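Local coordinates for protein flavoredoxin (Methanosarcina acetivorans, PDB 3BNK) that binds flavin mononucleotide and, as a flavoredoxin, probably takes part in electron transfer, at residues K105-I110 against N116-V121; E123-P128 against F132-I137. All blocks are in the same frame, centred on the assembly; numbering follows the deposited sequence.

Contacts 1 and 2 share the long strand 115-126 and lie about 15 Å apart, centre to centre. Both are largely buried, though contact 1 has K105 exposed at its edge and contact 2 has T124 exposed. Contact 2 is ordinary sheet pairing: strand 115-126 joins strand 130-142 through backbone hydrogen bonds, with L125 and F132 on one face meeting the second subunit. In contact 1 the partner is a mostly irregular segment laid beside the same strand, and side chains plus a water do the joining. The two meet where C119 packs on E136 and I137, with a long, weak ion pair between R120 and E136 nearby.

Contact 1 of 2, residues K105-I110 against N116-V121; sequences KTAPMI and NLECRV
The packing between the segments is carried by M109, whose sulfur rests on the aliphatic parts of N116 and E118: SD lies 3.8 Å from CB of N116 and equally far from CB of E118. The methionine chain bends at chi3 and puts M109 CE 3.9 Å from E118 CD, at the carboxylate; the two side chains cross at about a right angle. A107 adds a looser touch, its CB 4.4 Å from CG of E118.

A single direct hydrogen bond crosses the contact. ND2 of N116 donates to the backbone O of I110 at 2.9 Å, bent to 145° at the hydrogen and coming in 34° from the carbonyl plane. N70 OD1 bonds to this same amide nitrogen and to I110 N, while OD1 of N116 receives K4 NZ of the second subunit.

A water provides the other polar link, donating to A107 O at 2.8 Å and to E118 OE2 at 2.6 Å. E118 reaches it with CG anti to the backbone N (chi1 -178°) and an extended chain. L104 N also bonds to OE2, and Y141 OH to OE1. Two donors at OE2 would probably favour the charged carboxylate. Between these segments no backbone-to-backbone hydrogen bond is made; strand side chains reach backbone oxygens of 105-110, directly or through the water.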
ATOM      1  N   LYS B 105      -6.849  21.083 -12.356  1.00 21.40           N
ATOM      2  CA  LYS B 105      -6.156  21.888 -13.387  1.00 21.36           C
ATOM      3  C   LYS B 105      -4.644  21.649 -13.473  1.00 20.94           C
ATOM      4  O   LYS B 105      -4.017  21.885 -14.502  1.00 21.09           O
ATOM      5  CB  LYS B 105      -6.437  23.394 -13.189  1.00 21.77           C
ATOM      6  CG  LYS B 105      -7.915  23.749 -12.924  1.00 22.46           C
ATOM      7  CD  LYS B 105      -8.612  24.325 -14.139  1.00 24.82           C
ATOM      8  CE  LYS B 105      -9.044  23.278 -15.158  1.00 26.57           C
ATOM      9  NZ  LYS B 105      -9.369  23.897 -16.521  1.00 27.33           N
ATOM     10  N   THR B 106      -4.070  21.149 -12.394  1.00 20.61           N
ATOM     11  CA  THR B 106      -2.625  21.225 -12.207  1.00 20.30           C
ATOM     12  C   THR B 106      -1.959  19.883 -11.865  1.00 19.31           C
ATOM     13  O   THR B 106      -0.746  19.820 -11.639  1.00 19.22           O
ATOM     14  CB  THR B 106      -2.323  22.252 -11.112  1.00 20.04           C
ATOM     15  OG1 THR B 106      -0.915  22.413 -10.988  1.00 24.27           O
ATOM     16  CG2 THR B 106      -2.856  21.786  -9.802  1.00 18.05           C
ATOM     17  N   ALA B 107      -2.761  18.830 -11.787  1.00 18.72           N
ATOM     18  CA  ALA B 107      -2.230  17.483 -11.586  1.00 18.75           C
ATOM     19  C   ALA B 107      -2.273  16.684 -12.891  1.00 18.51           C
ATOM     20  O   ALA B 107      -3.327  16.230 -13.317  1.00 18.66           O
ATOM     21  CB  ALA B 107      -2.964  16.762 -10.469  1.00 18.45           C
ATOM     22  N   PRO B 108      -1.107  16.493 -13.517  1.00 18.93           N
ATOM     23  CA  PRO B 108      -1.079  15.855 -14.825  1.00 18.84           C
ATOM     24  C   PRO B 108      -1.369  14.354 -14.721  1.00 18.80           C
ATOM     25  O   PRO B 108      -0.795  13.660 -13.881  1.00 18.34           O
ATOM     26  CB  PRO B 108       0.348  16.140 -15.322  1.00 19.08           C
ATOM     27  CG  PRO B 108       1.167  16.256 -14.083  1.00 18.21           C
ATOM     28  CD  PRO B 108       0.243  16.819 -13.020  1.00 18.59           C
ATOM     29  N   MET B 109      -2.284  13.877 -15.565  1.00 19.11           N
ATOM     30  CA  MET B 109      -2.684  12.467 -15.568  1.00 19.43           C
ATOM     31  C   MET B 109      -2.348  11.809 -16.900  1.00 18.84           C
ATOM     32  O   MET B 109      -2.203  12.486 -17.917  1.00 18.74           O
ATOM     33  CB  MET B 109      -4.170  12.323 -15.242  1.00 19.38           C
ATOM     34  CG  MET B 109      -4.487  12.622 -13.794  1.00 19.23           C
ATOM     35  SD  MET B 109      -6.254  12.731 -13.454  1.00 20.72           S
ATOM     36  CE  MET B 109      -6.667  14.297 -14.244  1.00 20.91           C
ATOM     37  N   ILE B 110      -2.211  10.491 -16.876  1.00 19.04           N
ATOM     38  CA  ILE B 110      -1.725   9.733 -18.039  1.00 19.23           C
ATOM     39  C   ILE B 110      -2.869   9.023 -18.758  1.00 19.50           C
ATOM     40  O   ILE B 110      -3.528   8.147 -18.189  1.00 19.71           O
ATOM     41  CB  ILE B 110      -0.653   8.690 -17.644  1.00 18.99           C
ATOM     42  CG1 ILE B 110       0.559   9.368 -16.993  1.00 18.49           C
ATOM     43  CG2 ILE B 110      -0.207   7.871 -18.886  1.00 17.62           C
ATOM     44  CD1 ILE B 110       1.502   8.407 -16.301  1.00 17.28           C
ATOM     45  N   ASN B 116      -6.885   6.734 -13.079  1.00 16.24           N
ATOM     46  CA  ASN B 116      -6.211   7.961 -12.619  1.00 16.28           C
ATOM     47  C   ASN B 116      -6.953   8.602 -11.453  1.00 16.27           C
ATOM     48  O   ASN B 116      -8.146   8.888 -11.555  1.00 16.31           O
ATOM     49  CB  ASN B 116      -6.077   8.996 -13.754  1.00 15.94           C
ATOM     50  CG  ASN B 116      -5.860   8.363 -15.113  1.00 15.92           C
ATOM     51  OD1 ASN B 116      -6.822   8.054 -15.826  1.00 16.88           O
ATOM     52  ND2 ASN B 116      -4.595   8.198 -15.498  1.00 14.60           N
ATOM     53  N   LEU B 117      -6.239   8.803 -10.349  1.00 16.73           N
ATOM     54  CA  LEU B 117      -6.787   9.459  -9.168  1.00 17.04           C
ATOM     55  C   LEU B 117      -6.186  10.852  -9.037  1.00 17.07           C
ATOM     56  O   LEU B 117      -4.984  10.999  -8.856  1.00 16.53           O
ATOM     57  CB  LEU B 117      -6.539   8.623  -7.899  1.00 17.36           C
ATOM     58  CG  LEU B 117      -6.852   7.118  -7.951  1.00 17.93           C
ATOM     59  CD1 LEU B 117      -6.583   6.437  -6.604  1.00 17.22           C
ATOM     60  CD2 LEU B 117      -8.299   6.799  -8.456  1.00 16.92           C
ATOM     61  N   GLU B 118      -7.039  11.868  -9.150  1.00 17.27           N
ATOM     62  CA  GLU B 118      -6.634  13.265  -9.116  1.00 17.52           C
ATOM     63  C   GLU B 118      -6.785  13.768  -7.679  1.00 17.87           C
ATOM     64  O   GLU B 118      -7.881  13.752  -7.131  1.00 18.14           O
ATOM     65  CB  GLU B 118      -7.491  14.069 -10.103  1.00 16.92           C
ATOM     66  CG  GLU B 118      -7.160  15.552 -10.234  1.00 17.61           C
ATOM     67  CD  GLU B 118      -8.124  16.290 -11.183  1.00 17.25           C
ATOM     68  OE1 GLU B 118      -9.252  15.793 -11.415  1.00 15.47           O
ATOM     69  OE2 GLU B 118      -7.742  17.369 -11.691  1.00 16.86           O
ATOM     70  N   CYS B 119      -5.680  14.198  -7.068  1.00 17.85           N
ATOM     71  CA  CYS B 119      -5.670  14.402  -5.619  1.00 17.95           C
ATOM     72  C   CYS B 119      -5.289  15.797  -5.168  1.00 18.55           C
ATOM     73  O   CYS B 119      -4.361  16.413  -5.706  1.00 18.49           O
ATOM     74  CB  CYS B 119      -4.777  13.367  -4.919  1.00 17.10           C
ATOM     75  SG  CYS B 119      -5.169  11.671  -5.387  1.00 16.48           S
ATOM     76  N   ARG B 120      -6.019  16.281  -4.167  1.00 18.94           N
ATOM     77  CA  ARG B 120      -5.718  17.578  -3.582  1.00 19.92           C
ATOM     78  C   ARG B 120      -4.986  17.424  -2.269  1.00 19.34           C
ATOM     79  O   ARG B 120      -5.479  16.775  -1.356  1.00 19.88           O
ATOM     80  CB  ARG B 120      -6.988  18.401  -3.373  1.00 20.09           C
ATOM     81  CG  ARG B 120      -6.669  19.882  -3.342  1.00 21.80           C
ATOM     82  CD  ARG B 120      -7.348  20.602  -2.235  1.00 23.83           C
ATOM     83  NE  ARG B 120      -8.783  20.738  -2.432  1.00 26.69           N
ATOM     84  CZ  ARG B 120      -9.693  20.234  -1.607  1.00 27.27           C
ATOM     85  NH1 ARG B 120      -9.318  19.547  -0.525  1.00 28.87           N
ATOM     86  NH2 ARG B 120     -10.976  20.414  -1.861  1.00 26.02           N
ATOM     87  N   VAL B 121      -3.801  18.004  -2.178  1.00 19.62           N
ATOM     88  CA  VAL B 121      -3.014  17.903  -0.953  1.00 20.25           C
ATOM     89  C   VAL B 121      -3.810  18.486   0.208  1.00 20.63           C
ATOM     90  O   VAL B 121      -4.295  19.622   0.129  1.00 20.60           O
ATOM     91  CB  VAL B 121      -1.619  18.564  -1.076  1.00 19.64           C
ATOM     92  CG1 VAL B 121      -0.917  18.573   0.262  1.00 19.91           C
ATOM     93  CG2 VAL B 121      -0.768  17.829  -2.110  1.00 19.91           C
TER
HETATM   94  O   HOH W   1      -5.614  17.853 -13.056  1.00 16.38           O

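Contact 2 of 2, residues E123-P128 against F132-I137; sequences ETLEFP and FFVGEI
V134 N donates to E123 O at 2.8 Å, and E123 N returns a longer bond to V134 O, 3.3 Å. The same exchange recurs at L125 and F132, where F132 N lies 2.8 Å from L125 O, so both are antiparallel hydrogen-bonded pairs. Between them T124 and F133 form a non-hydrogen-bonded pair, with their side chains on the other face of the sheet.

There T124 lies alongside the F133 side chain, the two pointing the same way. OG1 comes to the ring's edge, near its plane, 3.4 Å from F133 CD2, while CG2, set anti to the backbone N of T124, sits 3.6 Å from F133 CE2. The ring also packs on P58 and I61 of helix 57-64. Replacing F133 by alanine would probably leave T124 without the ring edge beside it and open a gap next to P58 and I61.

These strands are the arms of a beta hairpin in the large antiparallel sheet, consistent with the split barrel of FMN-binding flavin reductases; strand 46-52 pairs along the other side of 130-142.

On the face carrying L125, F132 and V134, L125 CD1 bridges its neighbours, 4.2 Å from F132 CD2 and equally far from V134 CG2. F127, past the end of its strand, turns the edge of its ring to F132, with CE1 3.9 Å from F132 CB. The F132 ring meets F132 of the second subunit, their planes about 10° apart, and L125 packs on L125 of that subunit. F132 also lies close to G50, an FMN-binding residue.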
ATOM      1  N   GLU B 123      -2.586  17.446   3.696  1.00 23.76           N
ATOM      2  CA  GLU B 123      -1.502  17.620   4.650  1.00 24.54           C
ATOM      3  C   GLU B 123      -0.223  17.023   4.087  1.00 23.73           C
ATOM      4  O   GLU B 123      -0.230  15.913   3.543  1.00 23.79           O
ATOM      5  CB  GLU B 123      -1.848  16.974   6.001  1.00 24.33           C
ATOM      6  CG  GLU B 123      -0.890  17.353   7.134  1.00 26.46           C
ATOM      7  CD  GLU B 123      -1.366  16.921   8.523  1.00 27.54           C
ATOM      8  OE1 GLU B 123      -2.535  16.481   8.638  1.00 30.24           O
ATOM      9  OE2 GLU B 123      -0.570  17.042   9.510  1.00 32.53           O
ATOM     10  N   THR B 124       0.869  17.770   4.213  1.00 23.09           N
ATOM     11  CA  THR B 124       2.205  17.264   3.919  1.00 22.14           C
ATOM     12  C   THR B 124       2.891  16.850   5.212  1.00 21.89           C
ATOM     13  O   THR B 124       3.209  17.696   6.065  1.00 21.68           O
ATOM     14  CB  THR B 124       3.072  18.331   3.233  1.00 22.18           C
ATOM     15  OG1 THR B 124       2.437  18.763   2.030  1.00 21.91           O
ATOM     16  CG2 THR B 124       4.475  17.799   2.929  1.00 22.32           C
ATOM     17  N   LEU B 125       3.139  15.552   5.346  1.00 21.19           N
ATOM     18  CA  LEU B 125       3.896  15.024   6.477  1.00 20.63           C
ATOM     19  C   LEU B 125       5.365  14.892   6.116  1.00 20.42           C
ATOM     20  O   LEU B 125       5.708  14.416   5.027  1.00 20.27           O
ATOM     21  CB  LEU B 125       3.351  13.661   6.915  1.00 20.55           C
ATOM     22  CG  LEU B 125       1.852  13.473   7.071  1.00 20.11           C
ATOM     23  CD1 LEU B 125       1.567  12.010   7.384  1.00 20.28           C
ATOM     24  CD2 LEU B 125       1.295  14.395   8.143  1.00 21.13           C
ATOM     25  N   GLU B 126       6.225  15.328   7.033  1.00 19.85           N
ATOM     26  CA  GLU B 126       7.666  15.295   6.819  1.00 19.74           C
ATOM     27  C   GLU B 126       8.341  14.304   7.761  1.00 18.92           C
ATOM     28  O   GLU B 126       8.124  14.335   8.960  1.00 18.82           O
ATOM     29  CB  GLU B 126       8.289  16.690   6.961  1.00 19.49           C
ATOM     30  CG  GLU B 126       9.740  16.741   6.511  1.00 19.85           C
ATOM     31  CD  GLU B 126      10.412  18.116   6.667  1.00 21.17           C
ATOM     32  OE1 GLU B 126      11.654  18.166   6.534  1.00 23.54           O
ATOM     33  OE2 GLU B 126       9.714  19.132   6.896  1.00 21.82           O
ATOM     34  N   PHE B 127       9.143  13.417   7.182  1.00 18.23           N
ATOM     35  CA  PHE B 127       9.942  12.459   7.924  1.00 18.12           C
ATOM     36  C   PHE B 127      11.383  12.655   7.470  1.00 18.19           C
ATOM     37  O   PHE B 127      11.615  13.428   6.534  1.00 18.40           O
ATOM     38  CB  PHE B 127       9.401  11.025   7.721  1.00 17.66           C
ATOM     39  CG  PHE B 127       7.944  10.892   8.081  1.00 18.32           C
ATOM     40  CD1 PHE B 127       6.967  10.843   7.088  1.00 16.53           C
ATOM     41  CD2 PHE B 127       7.542  10.885   9.417  1.00 16.96           C
ATOM     42  CE1 PHE B 127       5.615  10.749   7.424  1.00 16.40           C
ATOM     43  CE2 PHE B 127       6.191  10.797   9.759  1.00 17.20           C
ATOM     44  CZ  PHE B 127       5.228  10.722   8.764  1.00 16.41           C
ATOM     45  N   PRO B 128      12.357  12.008   8.150  1.00 18.20           N
ATOM     46  CA  PRO B 128      13.778  12.314   7.885  1.00 17.89           C
ATOM     47  C   PRO B 128      14.229  12.332   6.417  1.00 18.20           C
ATOM     48  O   PRO B 128      14.940  13.265   6.015  1.00 17.72           O
ATOM     49  CB  PRO B 128      14.526  11.218   8.655  1.00 17.95           C
ATOM     50  CG  PRO B 128      13.593  10.861   9.786  1.00 18.31           C
ATOM     51  CD  PRO B 128      12.201  11.001   9.224  1.00 17.45           C
ATOM     52  N   PHE B 132       5.468  12.416   3.024  1.00 17.73           N
ATOM     53  CA  PHE B 132       4.245  11.673   2.774  1.00 17.31           C
ATOM     54  C   PHE B 132       3.133  12.713   2.590  1.00 17.20           C
ATOM     55  O   PHE B 132       2.679  13.354   3.554  1.00 16.36           O
ATOM     56  CB  PHE B 132       3.963  10.676   3.898  1.00 16.89           C
ATOM     57  CG  PHE B 132       3.029   9.543   3.508  1.00 18.03           C
ATOM     58  CD1 PHE B 132       3.473   8.495   2.692  1.00 16.35           C
ATOM     59  CD2 PHE B 132       1.722   9.494   4.007  1.00 18.94           C
ATOM     60  CE1 PHE B 132       2.619   7.429   2.353  1.00 17.32           C
ATOM     61  CE2 PHE B 132       0.853   8.420   3.671  1.00 18.07           C
ATOM     62  CZ  PHE B 132       1.310   7.395   2.848  1.00 17.25           C
ATOM     63  N   PHE B 133       2.756  12.902   1.327  1.00 17.04           N
ATOM     64  CA  PHE B 133       1.704  13.839   0.921  1.00 18.11           C
ATOM     65  C   PHE B 133       0.337  13.165   1.027  1.00 18.13           C
ATOM     66  O   PHE B 133       0.041  12.239   0.258  1.00 18.69           O
ATOM     67  CB  PHE B 133       1.915  14.287  -0.535  1.00 17.86           C
ATOM     68  CG  PHE B 133       3.152  15.113  -0.774  1.00 18.66           C
ATOM     69  CD1 PHE B 133       4.236  14.577  -1.467  1.00 19.30           C
ATOM     70  CD2 PHE B 133       3.223  16.440  -0.342  1.00 19.10           C
ATOM     71  CE1 PHE B 133       5.384  15.339  -1.710  1.00 19.39           C
ATOM     72  CE2 PHE B 133       4.358  17.214  -0.583  1.00 19.76           C
ATOM     73  CZ  PHE B 133       5.444  16.666  -1.269  1.00 19.06           C
ATOM     74  N   VAL B 134      -0.489  13.611   1.975  1.00 17.95           N
ATOM     75  CA  VAL B 134      -1.867  13.101   2.119  1.00 17.27           C
ATOM     76  C   VAL B 134      -2.823  13.939   1.245  1.00 17.85           C
ATOM     77  O   VAL B 134      -2.906  15.173   1.374  1.00 17.53           O
ATOM     78  CB  VAL B 134      -2.341  13.013   3.614  1.00 17.36           C
ATOM     79  CG1 VAL B 134      -3.725  12.410   3.711  1.00 16.85           C
ATOM     80  CG2 VAL B 134      -1.383  12.166   4.444  1.00 16.73           C
ATOM     81  N   GLY B 135      -3.501  13.261   0.324  1.00 17.00           N
ATOM     82  CA  GLY B 135      -4.352  13.930  -0.631  1.00 17.59           C
ATOM     83  C   GLY B 135      -5.759  13.374  -0.643  1.00 18.00           C
ATOM     84  O   GLY B 135      -5.957  12.168  -0.525  1.00 18.01           O
ATOM     85  N   GLU B 136      -6.735  14.264  -0.779  1.00 18.46           N
ATOM     86  CA  GLU B 136      -8.114  13.854  -0.994  1.00 18.96           C
ATOM     87  C   GLU B 136      -8.290  13.499  -2.459  1.00 18.94           C
ATOM     88  O   GLU B 136      -7.836  14.230  -3.340  1.00 19.22           O
ATOM     89  CB  GLU B 136      -9.098  14.973  -0.599  1.00 18.97           C
ATOM     90  CG  GLU B 136     -10.573  14.527  -0.605  1.00 19.23           C
ATOM     91  CD  GLU B 136     -11.566  15.661  -0.314  1.00 20.41           C
ATOM     92  OE1 GLU B 136     -11.191  16.637   0.365  1.00 18.96           O
ATOM     93  OE2 GLU B 136     -12.727  15.557  -0.766  1.00 22.33           O
ATOM     94  N   ILE B 137      -8.928  12.368  -2.723  1.00 18.86           N
ATOM     95  CA  ILE B 137      -9.254  12.005  -4.096  1.00 18.80           C
ATOM     96  C   ILE B 137     -10.485  12.810  -4.511  1.00 19.32           C
ATOM     97  O   ILE B 137     -11.616  12.547  -4.068  1.00 18.60           O
ATOM     98  CB  ILE B 137      -9.497  10.482  -4.267  1.00 18.87           C
ATOM     99  CG1 ILE B 137      -8.309   9.682  -3.716  1.00 18.48           C
ATOM    100  CG2 ILE B 137      -9.749  10.129  -5.748  1.00 18.78           C
ATOM    101  CD1 ILE B 137      -8.660   8.207  -3.447  1.00 18.76           C
TER